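Local coordinates for P450 epoxidase (Sorangium cellulosum, PDB 1Q5D), which belongs to the cytochrome P450 family of haem-thiolate proteins and holds a haem in a buried pocket of a largely helical fold, at residues Pro112-Arg117 with Ser159-Val164; Asp120-Glu125 with Val368-Leu373. One frame throughout, in Å; residues are numbered along the deposited sequence.

Contact 1 (Pro112-Arg117 with Ser159-Val164); sequences PSFTSR and SALLKV
The contact between F114 and L161 illustrates how one aromatic ring and one leucine can bring a turn against a helix end without any polar bond passing between them. Its apolar part comes down to a single methyl: L161 CD2 reaches F114 CE2 at 3.8 Å and is almost as near CZ, meeting the outer corner of the ring at a slant. The two side chains cross at about a right angle. In L161, CG lies opposite the backbone N (chi1 173°), which carries the methyls out from the helix toward the 112-117 turn. The other methyl, CD1, comes only loosely near S113 O, at 4.4 Å. The same ring corner also touches the cofactor, F114 CE2 lying 3.7 Å from CBC of a haem vinyl group.

Polar bonds instead shape each segment from within. The helix closes in a Schellman motif at K163, which takes a positive phi of 56°; V164 N bonds S159 O at 2.7 Å, and K163 N makes a weak bond to A160 O at 3.1 Å. On the other segment T115 is an N-cap, its OG1 accepting from A118 N at the start of helix 116-119. A helix ending and a helix beginning thus each satisfy backbone groups of their own, and the touch between them is left to carbon atoms.

The pair sits at a junction of helices beside the haem pocket. Helix 225-234 borders it through V225, which both S113 and L161 touch, while helix 241-255 offers I251 to the F114 ring. Farther along the 159-164 segment, K163 NZ forms a salt bridge with D224, and V164 packs on V212 of helix 195-218.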
ATOM      1  N   PRO A 112       0.529  16.107 -10.102  1.00 32.50           N
ATOM      2  CA  PRO A 112      -0.712  16.758 -10.563  1.00 32.41           C
ATOM      3  C   PRO A 112      -1.756  15.767 -11.077  1.00 32.42           C
ATOM      4  O   PRO A 112      -2.965  15.998 -10.926  1.00 32.83           O
ATOM      5  CB  PRO A 112      -0.224  17.690 -11.675  1.00 33.53           C
ATOM      6  CG  PRO A 112       1.193  18.033 -11.238  1.00 33.53           C
ATOM      7  CD  PRO A 112       1.728  16.683 -10.749  1.00 32.52           C
ATOM      8  N   SER A 113      -1.305  14.646 -11.635  1.00 31.96           N
ATOM      9  CA  SER A 113      -2.218  13.631 -12.143  1.00 31.77           C
ATOM     10  C   SER A 113      -2.944  12.851 -11.049  1.00 30.74           C
ATOM     11  O   SER A 113      -3.902  12.127 -11.333  1.00 31.66           O
ATOM     12  CB  SER A 113      -1.461  12.644 -13.030  1.00 32.29           C
ATOM     13  OG  SER A 113      -1.061  13.270 -14.215  1.00 35.22           O
ATOM     14  N   PHE A 114      -2.481  12.971  -9.810  1.00 30.08           N
ATOM     15  CA  PHE A 114      -3.067  12.213  -8.709  1.00 29.91           C
ATOM     16  C   PHE A 114      -3.841  13.039  -7.657  1.00 30.49           C
ATOM     17  O   PHE A 114      -4.225  12.494  -6.636  1.00 30.23           O
ATOM     18  CB  PHE A 114      -1.984  11.400  -7.993  1.00 30.11           C
ATOM     19  CG  PHE A 114      -1.613  10.120  -8.698  1.00 30.13           C
ATOM     20  CD1 PHE A 114      -0.503  10.077  -9.529  1.00 31.48           C
ATOM     21  CD2 PHE A 114      -2.371   8.970  -8.524  1.00 30.88           C
ATOM     22  CE1 PHE A 114      -0.148   8.897 -10.175  1.00 32.08           C
ATOM     23  CE2 PHE A 114      -2.030   7.785  -9.160  1.00 31.56           C
ATOM     24  CZ  PHE A 114      -0.912   7.748  -9.983  1.00 31.80           C
ATOM     25  N   THR A 115      -4.069  14.328  -7.884  1.00 30.70           N
ATOM     26  CA  THR A 115      -4.881  15.112  -6.932  1.00 32.44           C
ATOM     27  C   THR A 115      -6.305  14.581  -6.887  1.00 33.29           C
ATOM     28  O   THR A 115      -6.737  13.912  -7.819  1.00 34.36           O
ATOM     29  CB  THR A 115      -4.957  16.574  -7.356  1.00 32.95           C
ATOM     30  OG1 THR A 115      -5.618  16.636  -8.630  1.00 32.62           O
ATOM     31  CG2 THR A 115      -3.574  17.135  -7.624  1.00 33.53           C
ATOM     32  N   SER A 116      -7.036  14.889  -5.816  1.00 34.95           N
ATOM     33  CA  SER A 116      -8.454  14.526  -5.684  1.00 36.64           C
ATOM     34  C   SER A 116      -9.289  14.983  -6.882  1.00 36.81           C
ATOM     35  O   SER A 116     -10.201  14.280  -7.329  1.00 37.37           O
ATOM     36  CB  SER A 116      -9.046  15.136  -4.406  1.00 37.89           C
ATOM     37  OG  SER A 116      -8.648  14.390  -3.266  1.00 41.41           O
ATOM     38  N   ARG A 117      -8.982  16.175  -7.379  1.00 36.96           N
ATOM     39  CA  ARG A 117      -9.665  16.737  -8.539  1.00 38.45           C
ATOM     40  C   ARG A 117      -9.402  15.917  -9.801  1.00 37.57           C
ATOM     41  O   ARG A 117     -10.323  15.577 -10.527  1.00 37.13           O
ATOM     42  CB  ARG A 117      -9.220  18.184  -8.765  1.00 40.61           C
ATOM     43  CG  ARG A 117     -10.125  18.955  -9.735  1.00 44.08           C
ATOM     44  CD  ARG A 117      -9.433  20.106 -10.467  1.00 46.43           C
ATOM     45  NE  ARG A 117      -8.070  19.784 -10.905  1.00 48.55           N
ATOM     46  CZ  ARG A 117      -7.749  19.144 -12.038  1.00 49.76           C
ATOM     47  NH1 ARG A 117      -8.686  18.713 -12.874  1.00 50.26           N
ATOM     48  NH2 ARG A 117      -6.475  18.920 -12.330  1.00 50.01           N
ATOM     49  N   SER A 159      -6.183   0.771 -14.057  1.00 29.24           N
ATOM     50  CA  SER A 159      -6.308   0.549 -15.503  1.00 32.01           C
ATOM     51  C   SER A 159      -7.176   1.608 -16.182  1.00 32.16           C
ATOM     52  O   SER A 159      -6.920   1.990 -17.322  1.00 33.57           O
ATOM     53  CB  SER A 159      -6.888  -0.824 -15.786  1.00 33.03           C
ATOM     54  OG  SER A 159      -5.867  -1.801 -15.730  1.00 36.55           O
ATOM     55  N   ALA A 160      -8.211   2.056 -15.488  1.00 32.51           N
ATOM     56  CA  ALA A 160      -9.029   3.164 -15.973  1.00 33.23           C
ATOM     57  C   ALA A 160      -8.182   4.432 -16.070  1.00 33.99           C
ATOM     58  O   ALA A 160      -8.254   5.164 -17.060  1.00 33.16           O
ATOM     59  CB  ALA A 160     -10.233   3.376 -15.057  1.00 33.58           C
ATOM     60  N   LEU A 161      -7.355   4.688 -15.051  1.00 34.78           N
ATOM     61  CA  LEU A 161      -6.487   5.863 -15.059  1.00 34.74           C
ATOM     62  C   LEU A 161      -5.459   5.783 -16.197  1.00 34.48           C
ATOM     63  O   LEU A 161      -5.049   6.808 -16.771  1.00 32.83           O
ATOM     64  CB  LEU A 161      -5.784   5.998 -13.704  1.00 36.19           C
ATOM     65  CG  LEU A 161      -4.691   7.060 -13.538  1.00 37.34           C
ATOM     66  CD1 LEU A 161      -5.296   8.463 -13.412  1.00 37.63           C
ATOM     67  CD2 LEU A 161      -3.811   6.743 -12.333  1.00 37.62           C
ATOM     68  N   LEU A 162      -5.049   4.556 -16.509  1.00 33.63           N
ATOM     69  CA  LEU A 162      -4.063   4.291 -17.548  1.00 34.22           C
ATOM     70  C   LEU A 162      -4.717   4.045 -18.918  1.00 34.72           C
ATOM     71  O   LEU A 162      -4.020   3.877 -19.915  1.00 33.33           O
ATOM     72  CB  LEU A 162      -3.240   3.052 -17.178  1.00 33.97           C
ATOM     73  CG  LEU A 162      -1.879   3.171 -16.481  1.00 34.57           C
ATOM     74  CD1 LEU A 162      -1.597   4.501 -15.786  1.00 33.83           C
ATOM     75  CD2 LEU A 162      -1.648   1.965 -15.544  1.00 34.26           C
ATOM     76  N   LYS A 163      -6.048   4.007 -18.937  1.00 35.56           N
ATOM     77  CA  LYS A 163      -6.826   3.712 -20.133  1.00 36.66           C
ATOM     78  C   LYS A 163      -6.423   2.368 -20.735  1.00 37.49           C
ATOM     79  O   LYS A 163      -6.138   2.250 -21.931  1.00 38.53           O
ATOM     80  CB  LYS A 163      -6.752   4.873 -21.137  1.00 36.77           C
ATOM     81  CG  LYS A 163      -7.300   6.181 -20.543  1.00 37.19           C
ATOM     82  CD  LYS A 163      -7.721   7.172 -21.622  1.00 37.81           C
ATOM     83  CE  LYS A 163      -8.397   8.406 -21.014  1.00 37.76           C
ATOM     84  NZ  LYS A 163      -7.504   9.136 -20.071  1.00 37.26           N
ATOM     85  N   VAL A 164      -6.393   1.353 -19.875  1.00 37.52           N
ATOM     86  CA  VAL A 164      -6.141  -0.022 -20.283  1.00 37.97           C
ATOM     87  C   VAL A 164      -7.470  -0.765 -20.219  1.00 38.66           C
ATOM     88  O   VAL A 164      -8.228  -0.583 -19.283  1.00 39.11           O
ATOM     89  CB  VAL A 164      -5.097  -0.691 -19.348  1.00 37.54           C
ATOM     90  CG1 VAL A 164      -4.927  -2.170 -19.659  1.00 37.87           C
ATOM     91  CG2 VAL A 164      -3.776   0.017 -19.437  1.00 37.34           C
TER

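Contact 2 (Asp120-Glu125 with Val368-Leu373). With HEM (protoporphyrin IX containing Fe), chain B.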
ATOM      1  N   ASP A 120     -11.055  12.394  -9.691  1.00 39.25           N
ATOM      2  CA  ASP A 120     -12.508  12.401  -9.618  1.00 39.00           C
ATOM      3  C   ASP A 120     -13.175  11.795 -10.847  1.00 37.71           C
ATOM      4  O   ASP A 120     -14.246  11.214 -10.741  1.00 37.74           O
ATOM      5  CB  ASP A 120     -13.034  13.822  -9.377  1.00 40.57           C
ATOM      6  CG  ASP A 120     -14.497  13.835  -9.016  1.00 41.86           C
ATOM      7  OD1 ASP A 120     -14.843  13.342  -7.916  1.00 43.44           O
ATOM      8  OD2 ASP A 120     -15.382  14.294  -9.774  1.00 42.72           O
ATOM      9  N   LEU A 121     -12.538  11.928 -12.007  1.00 37.38           N
ATOM     10  CA  LEU A 121     -13.103  11.453 -13.261  1.00 37.40           C
ATOM     11  C   LEU A 121     -13.322   9.938 -13.246  1.00 36.84           C
ATOM     12  O   LEU A 121     -14.159   9.416 -13.986  1.00 36.22           O
ATOM     13  CB  LEU A 121     -12.192  11.832 -14.428  1.00 40.11           C
ATOM     14  CG  LEU A 121     -11.640  13.257 -14.497  1.00 41.54           C
ATOM     15  CD1 LEU A 121     -10.896  13.448 -15.800  1.00 42.19           C
ATOM     16  CD2 LEU A 121     -12.781  14.263 -14.409  1.00 42.78           C
ATOM     17  N   LEU A 122     -12.574   9.244 -12.383  1.00 34.90           N
ATOM     18  CA  LEU A 122     -12.628   7.787 -12.273  1.00 33.52           C
ATOM     19  C   LEU A 122     -13.856   7.325 -11.500  1.00 32.33           C
ATOM     20  O   LEU A 122     -14.159   6.139 -11.442  1.00 30.93           O
ATOM     21  CB  LEU A 122     -11.353   7.263 -11.581  1.00 33.05           C
ATOM     22  CG  LEU A 122     -10.044   7.665 -12.274  1.00 33.54           C
ATOM     23  CD1 LEU A 122      -8.806   7.027 -11.613  1.00 33.24           C
ATOM     24  CD2 LEU A 122     -10.117   7.293 -13.744  1.00 33.42           C
ATOM     25  N   ARG A 123     -14.583   8.271 -10.923  1.00 32.95           N
ATOM     26  CA  ARG A 123     -15.685   7.934 -10.026  1.00 33.51           C
ATOM     27  C   ARG A 123     -16.715   6.996 -10.660  1.00 32.50           C
ATOM     28  O   ARG A 123     -17.156   6.014 -10.049  1.00 31.32           O
ATOM     29  CB  ARG A 123     -16.359   9.216  -9.542  1.00 35.21           C
ATOM     30  CG  ARG A 123     -17.375   9.031  -8.451  1.00 38.08           C
ATOM     31  CD  ARG A 123     -17.863  10.359  -7.861  1.00 39.83           C
ATOM     32  NE  ARG A 123     -17.873  10.310  -6.407  1.00 42.82           N
ATOM     33  CZ  ARG A 123     -17.012  10.944  -5.629  1.00 42.23           C
ATOM     34  NH1 ARG A 123     -16.063  11.706  -6.150  1.00 42.20           N
ATOM     35  NH2 ARG A 123     -17.118  10.818  -4.323  1.00 43.94           N
ATOM     36  N   ALA A 124     -17.085   7.293 -11.897  1.00 32.28           N
ATOM     37  CA  ALA A 124     -18.105   6.502 -12.578  1.00 32.73           C
ATOM     38  C   ALA A 124     -17.656   5.068 -12.824  1.00 32.03           C
ATOM     39  O   ALA A 124     -18.407   4.131 -12.597  1.00 31.54           O
ATOM     40  CB  ALA A 124     -18.502   7.169 -13.913  1.00 32.76           C
ATOM     41  N   GLU A 125     -16.440   4.904 -13.334  1.00 32.86           N
ATOM     42  CA  GLU A 125     -15.932   3.569 -13.666  1.00 33.86           C
ATOM     43  C   GLU A 125     -15.768   2.717 -12.406  1.00 32.83           C
ATOM     44  O   GLU A 125     -16.092   1.526 -12.396  1.00 32.97           O
ATOM     45  CB  GLU A 125     -14.606   3.666 -14.442  1.00 35.46           C
ATOM     46  CG  GLU A 125     -13.958   2.324 -14.763  1.00 38.01           C
ATOM     47  CD  GLU A 125     -14.751   1.494 -15.765  1.00 40.19           C
ATOM     48  OE1 GLU A 125     -14.294   0.380 -16.109  1.00 40.92           O
ATOM     49  OE2 GLU A 125     -15.845   1.937 -16.199  1.00 40.59           O
ATOM     50  N   VAL A 368      -2.844   8.406  -2.444  1.00 26.89           N
ATOM     51  CA  VAL A 368      -3.746   8.613  -1.308  1.00 27.30           C
ATOM     52  C   VAL A 368      -5.159   8.998  -1.735  1.00 27.28           C
ATOM     53  O   VAL A 368      -6.115   8.432  -1.238  1.00 26.27           O
ATOM     54  CB  VAL A 368      -3.154   9.584  -0.237  1.00 28.80           C
ATOM     55  CG1 VAL A 368      -2.883  10.972  -0.814  1.00 29.26           C
ATOM     56  CG2 VAL A 368      -4.051   9.660   0.987  1.00 29.57           C
ATOM     57  N   SER A 369      -5.297   9.911  -2.695  1.00 26.65           N
ATOM     58  CA  SER A 369      -6.637  10.313  -3.139  1.00 27.55           C
ATOM     59  C   SER A 369      -7.379   9.213  -3.891  1.00 28.38           C
ATOM     60  O   SER A 369      -8.567   9.006  -3.670  1.00 28.48           O
ATOM     61  CB  SER A 369      -6.560  11.573  -4.004  1.00 27.33           C
ATOM     62  OG  SER A 369      -6.307  12.699  -3.174  1.00 29.51           O
ATOM     63  N   LEU A 370      -6.678   8.527  -4.795  1.00 27.29           N
ATOM     64  CA  LEU A 370      -7.254   7.390  -5.504  1.00 28.72           C
ATOM     65  C   LEU A 370      -7.695   6.277  -4.545  1.00 29.17           C
ATOM     66  O   LEU A 370      -8.810   5.768  -4.644  1.00 30.20           O
ATOM     67  CB  LEU A 370      -6.289   6.878  -6.577  1.00 29.33           C
ATOM     68  CG  LEU A 370      -6.795   5.791  -7.541  1.00 30.33           C
ATOM     69  CD1 LEU A 370      -8.145   6.173  -8.134  1.00 30.14           C
ATOM     70  CD2 LEU A 370      -5.780   5.578  -8.642  1.00 30.24           C
ATOM     71  N   ALA A 371      -6.838   5.932  -3.588  1.00 27.77           N
ATOM     72  CA  ALA A 371      -7.180   4.931  -2.587  1.00 27.67           C
ATOM     73  C   ALA A 371      -8.434   5.302  -1.790  1.00 27.25           C
ATOM     74  O   ALA A 371      -9.333   4.486  -1.596  1.00 26.91           O
ATOM     75  CB  ALA A 371      -5.991   4.725  -1.628  1.00 27.24           C
ATOM     76  N   ARG A 372      -8.491   6.543  -1.317  1.00 26.92           N
ATOM     77  CA  ARG A 372      -9.619   6.953  -0.499  1.00 27.78           C
ATOM     78  C   ARG A 372     -10.897   6.915  -1.322  1.00 27.18           C
ATOM     79  O   ARG A 372     -11.927   6.486  -0.829  1.00 26.41           O
ATOM     80  CB  ARG A 372      -9.403   8.360   0.065  1.00 29.46           C
ATOM     81  CG  ARG A 372      -8.432   8.435   1.261  1.00 30.80           C
ATOM     82  CD  ARG A 372      -8.054   9.888   1.650  1.00 32.28           C
ATOM     83  NE  ARG A 372      -7.170   9.985   2.822  1.00 32.96           N
ATOM     84  CZ  ARG A 372      -6.314  10.982   3.032  1.00 34.14           C
ATOM     85  NH1 ARG A 372      -6.208  11.973   2.141  1.00 34.76           N
ATOM     86  NH2 ARG A 372      -5.534  10.984   4.121  1.00 34.26           N
ATOM     87  N   LEU A 373     -10.811   7.348  -2.578  1.00 27.98           N
ATOM     88  CA  LEU A 373     -11.981   7.324  -3.475  1.00 27.85           C
ATOM     89  C   LEU A 373     -12.475   5.911  -3.715  1.00 28.63           C
ATOM     90  O   LEU A 373     -13.675   5.619  -3.586  1.00 27.79           O
ATOM     91  CB  LEU A 373     -11.680   8.008  -4.809  1.00 27.95           C
ATOM     92  CG  LEU A 373     -12.848   7.945  -5.821  1.00 29.42           C
ATOM     93  CD1 LEU A 373     -14.038   8.715  -5.282  1.00 30.15           C
ATOM     94  CD2 LEU A 373     -12.419   8.471  -7.188  1.00 30.18           C
TER
HETATM   95  CHA HEM B 440       4.347   5.350  -1.403  1.00 26.23           C
HETATM   96  CHB HEM B 440       0.961   3.640   1.570  1.00 24.24           C
HETATM   97  CHC HEM B 440      -2.147   3.330  -2.156  1.00 24.84           C
HETATM   98  CHD HEM B 440       1.408   4.469  -5.184  1.00 25.90           C
HETATM   99  C1A HEM B 440       3.669   5.000  -0.266  1.00 26.19           C
HETATM  100  C2A HEM B 440       4.168   5.112   1.085  1.00 26.62           C
HETATM  101  C3A HEM B 440       3.242   4.621   1.908  1.00 26.01           C
HETATM  102  C4A HEM B 440       2.121   4.193   1.103  1.00 26.16           C
HETATM  103  CMA HEM B 440       3.344   4.540   3.456  1.00 27.78           C
HETATM  104  CAA HEM B 440       5.544   5.699   1.481  1.00 27.78           C
HETATM  105  CBA HEM B 440       6.563   4.579   1.712  1.00 28.37           C
HETATM  106  CGA HEM B 440       7.870   5.185   2.196  1.00 30.70           C
HETATM  107  O1A HEM B 440       8.888   4.436   2.324  1.00 30.17           O
HETATM  108  O2A HEM B 440       7.907   6.425   2.439  1.00 31.40           O
HETATM  109  C1B HEM B 440      -0.144   3.423   0.799  1.00 25.03           C
HETATM  110  C2B HEM B 440      -1.399   2.947   1.325  1.00 25.56           C
HETATM  111  C3B HEM B 440      -2.246   2.843   0.314  1.00 26.09           C
HETATM  112  C4B HEM B 440      -1.574   3.255  -0.901  1.00 25.88           C
HETATM  113  CMB HEM B 440      -1.720   2.575   2.799  1.00 25.72           C
HETATM  114  CAB HEM B 440      -3.696   2.371   0.517  1.00 27.76           C
HETATM  115  CBB HEM B 440      -4.425   1.892  -0.486  1.00 30.06           C
HETATM  116  C1C HEM B 440      -1.483   3.648  -3.302  1.00 24.90           C
HETATM  117  C2C HEM B 440      -2.052   3.744  -4.628  1.00 25.32           C
HETATM  118  C3C HEM B 440      -1.053   4.058  -5.458  1.00 25.85           C
HETATM  119  C4C HEM B 440       0.162   4.183  -4.676  1.00 26.41           C
HETATM  120  CMC HEM B 440      -3.554   3.511  -4.945  1.00 24.22           C
HETATM  121  CAC HEM B 440      -1.054   4.283  -6.981  1.00 26.49           C
HETATM  122  CBC HEM B 440      -2.194   4.438  -7.649  1.00 30.33           C
HETATM  123  C1D HEM B 440       2.532   4.742  -4.447  1.00 25.99           C
HETATM  124  C2D HEM B 440       3.815   5.000  -5.032  1.00 25.66           C
HETATM  125  C3D HEM B 440       4.734   5.281  -3.867  1.00 25.66           C
HETATM  126  C4D HEM B 440       3.917   5.142  -2.692  1.00 25.70           C
HETATM  127  CMD HEM B 440       4.163   5.013  -6.530  1.00 25.66           C
HETATM  128  CAD HEM B 440       6.224   5.658  -3.925  1.00 26.21           C
HETATM  129  CBD HEM B 440       6.272   7.165  -3.642  1.00 26.45           C
HETATM  130  CGD HEM B 440       7.696   7.662  -3.637  1.00 27.26           C
HETATM  131  O1D HEM B 440       8.590   6.881  -3.223  1.00 26.46           O
HETATM  132  O2D HEM B 440       7.946   8.832  -4.056  1.00 28.25           O
HETATM  133  NA  HEM B 440       2.413   4.436  -0.231  1.00 25.28           N
HETATM  134  NB  HEM B 440      -0.261   3.616  -0.579  1.00 24.90           N
HETATM  135  NC  HEM B 440      -0.138   3.910  -3.378  1.00 25.94           N
HETATM  136  ND  HEM B 440       2.625   4.823  -3.067  1.00 25.77           N
HETATM  137 FE   HEM B 440       1.096   4.340  -1.779  1.00 26.02          FE
HETATM  138  O   HOH W   1       1.764   2.241  -1.906  1.00 32.96           O
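L122 and L370 meet methyl to methyl, CD1 to CD1 at 3.6 Å, their side chains crossing at about a right angle. L122 achieves this with CG set opposite its carbonyl carbon (chi1 -57°) and an extended second torsion, so that CD1 is the leading atom. L370 uses its two branches for two different neighbours: CD1 takes the leucine, whereas CD2 turns to the haem and lies 3.9 Å from CBC of a vinyl group. One residue later, A371 CB is closer still to the cofactor, 3.4 Å from CBB of the other vinyl.

R123 and L373 form the second half of the contact. L373 CD1 lies over one face of the guanidinium, 3.7 Å from R123 NH1 and displaced toward the rim of the group, so a methyl and not a polar atom covers that side. The arginine chain runs out extended and then bends at its third torsion (-134°). That bend also carries NH1 to D120 OD1, 2.7 Å away, in a salt bridge whose hydrogen bond is weak because the N-H points well off the acceptor, at 119°. D120 CG lies at the guanidinium edge, in its plane, which leaves the face to the leucine.

Helix 368-385 is the L helix of the P450 fold, which follows the cysteine loop and runs along the haem. Its chemistry here is divided: L370 and A371 give the porphyrin edge a hydrocarbon lining, while L373 packs against the face of a charged group whose charge is met by an acid of its own segment. No hydrogen bond joins the two segments: between the more enclosed L122 and L370, dispersion and the exclusion of water probably account for most of the attraction, while the R123 half lies at the exposed margin.

How the contacts relate
From the N terminus the segments come in the order 112-117, 120-125, 159-164 and 368-373, so the two contacts cross. Contact 1 closes a loop of 41 residues, mostly helical, and contact 2 one of 242 that takes in much of the fold. The first ties the turn before helix 116-119 to the end of helix 154-161; the second ties the start of helix 123-137 to the haem-lining helix 368-385. Their centres lie 8 Å apart, and they also touch one another: S116 OG and S369 OG are probably hydrogen-bonded at 2.9 Å, and L161 CB packs on L122 CD1 at 3.8 Å. Both reach the same haem vinyl group.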